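Local coordinates for protein endoglucanase A (Clostridium cellulolyticum, PDB 1EDG) that probably hydrolyses internal beta-1,4-glucosidic bonds of cellulose, as a family 5 glycosyl hydrolase endoglucanase with a TIM-barrel catalytic domain, at residues S147-I152 and Q201-T206; V82-H87 and Y93-V98. All blocks are in the same frame, centred on the assembly; numbering follows the deposited sequence.

Interaction 1 (S147-I152 and Q201-T206); sequences SVWAQI and QDFVNT
The indole of Trp149 has a side chain over each of its faces. Phe203 comes from the facing helix and sets CE1 above the middle of the ring, 3.6 Å from the plane, while CD1 of Ile152 covers the opposite face nearer the rim. The aromatic pair is a tilted edge-to-face stack in which the edge of Phe203 is turned toward the face of Trp149, with the planes at 57° and the centroid of the five-membered ring 4.6 Å from that of the phenyl. Phe203 CD1 lies over the pyrrole side, 3.7 Å from Trp149 CD1, and Phe203 CE1 lies over the fused bond, 3.7 Å from Trp149 CD2. With CG trans to the backbone N (chi1 155°), the phenyl swings from its own helix toward the indole. At its edge, Trp149 NE1 is hydrogen-bonded to Gly167 O, which satisfies this buried donor.

A turn after Phe203, the methyl CG2 of Thr206 rests on the backbone of the other helix, 3.6 Å from Ala150 N, and also meets Ala150 CB. Thr206 OG1 turns back to Asp202 O, 2.9 Å away. That carbonyl also accepts from Thr206 N, and the two donors reach it from opposite faces of its plane.

Helices 138-155 and 187-209 pack side by side here; the axes of 147-152 and 201-206 approach to 9.2 Å and cross at -31°. On their inner side Trp149 meets Phe165 of strand 163-166, and Phe203 reaches Leu219 of strand 219-222, so the aromatic pair fills the layer between two outer helices and the barrel wall.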
loop_
_atom_site.group_PDB
_atom_site.type_symbol
_atom_site.label_atom_id
_atom_site.label_comp_id
_atom_site.label_asym_id
_atom_site.label_seq_id
_atom_site.Cartn_x
_atom_site.Cartn_y
_atom_site.Cartn_z
ATOM N N SER A 147 15.070 -12.877 8.378
ATOM C CA SER A 147 15.246 -14.040 7.501
ATOM C C SER A 147 14.551 -13.848 6.156
ATOM O O SER A 147 15.137 -14.065 5.096
ATOM C CB SER A 147 14.694 -15.303 8.167
ATOM O OG SER A 147 15.332 -15.550 9.407
ATOM N N VAL A 148 13.285 -13.458 6.216
ATOM C CA VAL A 148 12.484 -13.240 5.014
ATOM C C VAL A 148 13.066 -12.121 4.147
ATOM O O VAL A 148 13.241 -12.295 2.935
ATOM C CB VAL A 148 11.002 -12.957 5.387
ATOM C CG1 VAL A 148 10.237 -12.429 4.200
ATOM C CG2 VAL A 148 10.351 -14.241 5.895
ATOM N N TRP A 149 13.434 -11.003 4.766
ATOM C CA TRP A 149 13.985 -9.909 3.985
ATOM C C TRP A 149 15.370 -10.169 3.423
ATOM O O TRP A 149 15.699 -9.679 2.344
ATOM C CB TRP A 149 13.880 -8.579 4.732
ATOM C CG TRP A 149 12.509 -8.005 4.568
ATOM C CD1 TRP A 149 11.545 -7.896 5.518
ATOM C CD2 TRP A 149 11.920 -7.551 3.342
ATOM N NE1 TRP A 149 10.383 -7.416 4.965
ATOM C CE2 TRP A 149 10.586 -7.194 3.627
ATOM C CE3 TRP A 149 12.391 -7.422 2.026
ATOM C CZ2 TRP A 149 9.710 -6.716 2.642
ATOM C CZ3 TRP A 149 11.521 -6.950 1.050
ATOM C CH2 TRP A 149 10.198 -6.601 1.366
ATOM N N ALA A 150 16.165 -10.989 4.105
ATOM C CA ALA A 150 17.495 -11.316 3.595
ATOM C C ALA A 150 17.321 -12.122 2.303
ATOM O O ALA A 150 18.059 -11.935 1.338
ATOM C CB ALA A 150 18.287 -12.131 4.627
ATOM N N GLN A 151 16.323 -12.998 2.289
ATOM C CA GLN A 151 16.035 -13.828 1.127
ATOM C C GLN A 151 15.463 -13.019 -0.039
ATOM O O GLN A 151 15.881 -13.200 -1.190
ATOM C CB GLN A 151 15.069 -14.947 1.508
ATOM C CG GLN A 151 15.646 -15.950 2.488
ATOM C CD GLN A 151 14.615 -16.953 2.931
ATOM O OE1 GLN A 151 14.297 -17.893 2.202
ATOM N NE2 GLN A 151 14.060 -16.747 4.114
ATOM N N ILE A 152 14.499 -12.149 0.250
ATOM C CA ILE A 152 13.902 -11.319 -0.792
ATOM C C ILE A 152 14.973 -10.405 -1.389
ATOM O O ILE A 152 15.098 -10.296 -2.613
ATOM C CB ILE A 152 12.719 -10.486 -0.258
ATOM C CG1 ILE A 152 11.599 -11.418 0.210
ATOM C CG2 ILE A 152 12.180 -9.566 -1.363
ATOM C CD1 ILE A 152 10.509 -10.717 0.981
ATOM N N GLN A 201 13.573 -0.924 11.827
ATOM C CA GLN A 201 15.022 -0.779 11.869
ATOM C C GLN A 201 15.713 -2.072 11.418
ATOM O O GLN A 201 16.664 -2.032 10.634
ATOM C CB GLN A 201 15.476 -0.388 13.281
ATOM C CG GLN A 201 16.954 -0.089 13.381
ATOM C CD GLN A 201 17.362 1.128 12.571
ATOM O OE1 GLN A 201 17.048 2.257 12.943
ATOM N NE2 GLN A 201 18.061 0.906 11.470
ATOM N N ASP A 202 15.230 -3.217 11.895
ATOM C CA ASP A 202 15.810 -4.510 11.512
ATOM C C ASP A 202 15.654 -4.752 10.005
ATOM O O ASP A 202 16.572 -5.246 9.352
ATOM C CB ASP A 202 15.156 -5.655 12.295
ATOM C CG ASP A 202 15.501 -5.625 13.781
ATOM O OD1 ASP A 202 16.640 -5.247 14.131
ATOM O OD2 ASP A 202 14.631 -5.979 14.605
ATOM N N PHE A 203 14.482 -4.404 9.475
ATOM C CA PHE A 203 14.172 -4.538 8.049
ATOM C C PHE A 203 15.192 -3.747 7.224
ATOM O O PHE A 203 15.809 -4.283 6.296
ATOM C CB PHE A 203 12.735 -4.043 7.798
ATOM C CG PHE A 203 12.469 -3.564 6.391
ATOM C CD1 PHE A 203 12.639 -4.410 5.298
ATOM C CD2 PHE A 203 12.031 -2.263 6.171
ATOM C CE1 PHE A 203 12.374 -3.965 4.000
ATOM C CE2 PHE A 203 11.762 -1.804 4.881
ATOM C CZ PHE A 203 11.934 -2.658 3.790
ATOM N N VAL A 204 15.387 -2.480 7.587
ATOM C CA VAL A 204 16.340 -1.619 6.888
ATOM C C VAL A 204 17.771 -2.169 6.974
ATOM O O VAL A 204 18.454 -2.307 5.958
ATOM C CB VAL A 204 16.293 -0.167 7.449
ATOM C CG1 VAL A 204 17.368 0.698 6.795
ATOM C CG2 VAL A 204 14.912 0.437 7.214
ATOM N N ASN A 205 18.212 -2.513 8.183
ATOM C CA ASN A 205 19.559 -3.046 8.381
ATOM C C ASN A 205 19.835 -4.289 7.552
ATOM O O ASN A 205 20.894 -4.401 6.927
ATOM C CB ASN A 205 19.814 -3.339 9.860
ATOM C CG ASN A 205 19.958 -2.072 10.685
ATOM O OD1 ASN A 205 20.137 -0.987 10.136
ATOM N ND2 ASN A 205 19.870 -2.202 11.999
ATOM N N THR A 206 18.877 -5.210 7.536
ATOM C CA THR A 206 19.011 -6.457 6.782
ATOM C C THR A 206 19.155 -6.212 5.278
ATOM O O THR A 206 20.046 -6.766 4.631
ATOM C CB THR A 206 17.808 -7.389 7.049
ATOM O OG1 THR A 206 17.754 -7.694 8.447
ATOM C CG2 THR A 206 17.927 -8.682 6.250
#

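Interaction 2 (V82-H87 and Y93-V98)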
loop_
_atom_site.group_PDB
_atom_site.type_symbol
_atom_site.label_atom_id
_atom_site.label_comp_id
_atom_site.label_asym_id
_atom_site.label_seq_id
_atom_site.Cartn_x
_atom_site.Cartn_y
_atom_site.Cartn_z
ATOM N N VAL A 82 2.174 -9.439 -0.649
ATOM C CA VAL A 82 2.515 -10.859 -0.552
ATOM C C VAL A 82 2.509 -11.352 0.892
ATOM O O VAL A 82 3.137 -10.750 1.763
ATOM C CB VAL A 82 3.911 -11.181 -1.147
ATOM C CG1 VAL A 82 4.164 -12.695 -1.094
ATOM C CG2 VAL A 82 4.016 -10.697 -2.584
ATOM N N SER A 83 1.743 -12.406 1.155
ATOM C CA SER A 83 1.713 -13.009 2.485
ATOM C C SER A 83 2.645 -14.216 2.376
ATOM O O SER A 83 2.312 -15.222 1.747
ATOM C CB SER A 83 0.295 -13.433 2.870
ATOM O OG SER A 83 -0.538 -12.304 3.113
ATOM N N TRP A 84 3.835 -14.092 2.951
ATOM C CA TRP A 84 4.835 -15.151 2.878
ATOM C C TRP A 84 4.717 -16.289 3.889
ATOM O O TRP A 84 5.241 -17.379 3.640
ATOM C CB TRP A 84 6.240 -14.557 3.016
ATOM C CG TRP A 84 6.517 -13.414 2.109
ATOM C CD1 TRP A 84 6.226 -12.094 2.340
ATOM C CD2 TRP A 84 7.137 -13.470 0.818
ATOM N NE1 TRP A 84 6.626 -11.335 1.273
ATOM C CE2 TRP A 84 7.192 -12.152 0.321
ATOM C CE3 TRP A 84 7.656 -14.511 0.030
ATOM C CZ2 TRP A 84 7.742 -11.836 -0.930
ATOM C CZ3 TRP A 84 8.207 -14.203 -1.214
ATOM C CH2 TRP A 84 8.246 -12.874 -1.681
ATOM N N HIS A 85 4.037 -16.059 5.008
ATOM C CA HIS A 85 3.946 -17.088 6.054
ATOM C C HIS A 85 3.477 -18.495 5.654
ATOM O O HIS A 85 3.954 -19.478 6.221
ATOM C CB HIS A 85 3.241 -16.566 7.325
ATOM C CG HIS A 85 1.744 -16.625 7.280
ATOM N ND1 HIS A 85 0.961 -15.536 6.962
ATOM C CD2 HIS A 85 0.884 -17.639 7.552
ATOM C CE1 HIS A 85 -0.315 -15.876 7.037
ATOM N NE2 HIS A 85 -0.388 -17.147 7.393
ATOM N N PRO A 86 2.532 -18.622 4.700
ATOM C CA PRO A 86 2.161 -20.006 4.382
ATOM C C PRO A 86 3.136 -20.674 3.403
ATOM O O PRO A 86 2.930 -21.820 2.997
ATOM C CB PRO A 86 0.754 -19.863 3.801
ATOM C CG PRO A 86 0.752 -18.526 3.202
ATOM C CD PRO A 86 1.539 -17.673 4.157
ATOM N N HIS A 87 4.225 -19.981 3.078
ATOM C CA HIS A 87 5.224 -20.486 2.137
ATOM C C HIS A 87 6.627 -20.535 2.739
ATOM O O HIS A 87 7.629 -20.611 2.022
ATOM C CB HIS A 87 5.221 -19.599 0.894
ATOM C CG HIS A 87 3.862 -19.438 0.291
ATOM N ND1 HIS A 87 3.043 -18.366 0.572
ATOM C CD2 HIS A 87 3.150 -20.251 -0.523
ATOM C CE1 HIS A 87 1.881 -18.530 -0.035
ATOM N NE2 HIS A 87 1.922 -19.665 -0.707
ATOM N N TYR A 93 12.952 -20.021 8.514
ATOM C CA TYR A 93 11.913 -19.435 7.671
ATOM C C TYR A 93 12.293 -19.411 6.191
ATOM O O TYR A 93 12.164 -18.380 5.527
ATOM C CB TYR A 93 11.571 -18.010 8.140
ATOM C CG TYR A 93 11.126 -17.912 9.581
ATOM C CD1 TYR A 93 9.800 -18.132 9.939
ATOM C CD2 TYR A 93 12.038 -17.598 10.588
ATOM C CE1 TYR A 93 9.386 -18.041 11.264
ATOM C CE2 TYR A 93 11.635 -17.505 11.919
ATOM C CZ TYR A 93 10.312 -17.727 12.249
ATOM O OH TYR A 93 9.924 -17.631 13.566
ATOM N N LYS A 94 12.760 -20.544 5.674
ATOM C CA LYS A 94 13.154 -20.645 4.272
ATOM C C LYS A 94 11.928 -20.512 3.369
ATOM O O LYS A 94 10.919 -21.200 3.568
ATOM C CB LYS A 94 13.850 -21.986 4.020
ATOM C CG LYS A 94 14.238 -22.249 2.571
ATOM C CD LYS A 94 15.204 -21.194 2.025
ATOM C CE LYS A 94 16.551 -21.196 2.756
ATOM N NZ LYS A 94 17.481 -20.135 2.248
ATOM N N ILE A 95 12.009 -19.613 2.392
ATOM C CA ILE A 95 10.906 -19.384 1.463
ATOM C C ILE A 95 10.944 -20.389 0.318
ATOM O O ILE A 95 11.993 -20.621 -0.288
ATOM C CB ILE A 95 10.946 -17.939 0.871
ATOM C CG1 ILE A 95 10.743 -16.905 1.984
ATOM C CG2 ILE A 95 9.860 -17.768 -0.190
ATOM C CD1 ILE A 95 10.966 -15.471 1.536
ATOM N N SER A 96 9.796 -20.993 0.037
ATOM C CA SER A 96 9.682 -21.958 -1.048
ATOM C C SER A 96 10.111 -21.337 -2.375
ATOM O O SER A 96 9.616 -20.268 -2.749
ATOM C CB SER A 96 8.236 -22.423 -1.175
ATOM O OG SER A 96 8.062 -23.153 -2.377
ATOM N N ASP A 97 10.988 -22.019 -3.105
ATOM C CA ASP A 97 11.456 -21.523 -4.398
ATOM C C ASP A 97 10.339 -21.461 -5.438
ATOM O O ASP A 97 10.371 -20.629 -6.343
ATOM C CB ASP A 97 12.600 -22.387 -4.928
ATOM C CG ASP A 97 13.891 -22.167 -4.171
ATOM O OD1 ASP A 97 14.338 -21.002 -4.095
ATOM O OD2 ASP A 97 14.461 -23.157 -3.655
ATOM N N VAL A 98 9.355 -22.346 -5.306
ATOM C CA VAL A 98 8.226 -22.392 -6.231
ATOM C C VAL A 98 7.424 -21.102 -6.102
ATOM O O VAL A 98 7.028 -20.508 -7.103
ATOM C CB VAL A 98 7.322 -23.641 -5.963
ATOM C CG1 VAL A 98 5.991 -23.528 -6.692
ATOM C CG2 VAL A 98 8.037 -24.897 -6.416
#
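The carbonyl oxygen of His87 receives the backbone N-H of Ser96 at 3.0 Å from N to O. This bond is nearly straight at hydrogen, 166°, and the donor stands almost in line with C=O. Beside it, Ile95 CA makes a CA-H...O contact with His87 O at 3.5 Å, so two neighbouring residues of 93-98 converge on one acceptor.

Deeper in, the benzo part of Trp84 meets the branched side chain of Ile95 obliquely. Both branches of the isoleucine take part: CD1 lies 3.8 Å from Trp84 CE3, and CG2 is 3.9 Å from the same ring carbon. With CG1 trans to the carbonyl carbon (chi1 -64°) and the chain extended beyond it (chi2 172°), CD1 comes to the same ring carbon as CG2. Val82 CG1 sits above the middle of the indole, 3.4 Å from its plane, while the indole NE1 is hydrogen-bonded to Asn120 O. Met100 of helix 97-111 touches both Trp84 and Ile95.

Next to this apolar patch, the ring of His87 stacks with Trp99 and meets Tyr53 at a steep angle, and its ND1 makes a weak bond to Ser83 O. Ser96 occupies the N-cap of helix 97-111; its OG accepts a weak capping bond from Val98 N and is also hydrogen-bonded to Glu50.

The arrangement is that of a small beta-hairpin inserted in a beta/alpha-barrel: the chain leaves strand 77-80, the two-stranded antiparallel ribbon of 88-89 and 94-95 doubles it back, and the His87-Ser96 bond lies just beyond the ribbon's open end, where the following barrel helix begins.

Along the chain interaction 2 comes first, in the connection between barrel strand 77-80 and helix 97-111; interaction 1 follows, joining helices 138-155 and 187-209. Their centres are about 14 Å apart on the same side of the chain's centre, and they touch directly through helix 138-155. Gln151 probably hydrogen-bonds to the hairpin backbone, OE1 to Ile95 N and NE2 to Tyr93 O, while Ile152 CD1 packs against Trp84 CZ2 at 3.5 Å. One helix thus faces the hairpin on one flank and the next helix on another, so that the hairpin and the two helices form one continuous patch of the outer layer of the TIM barrel.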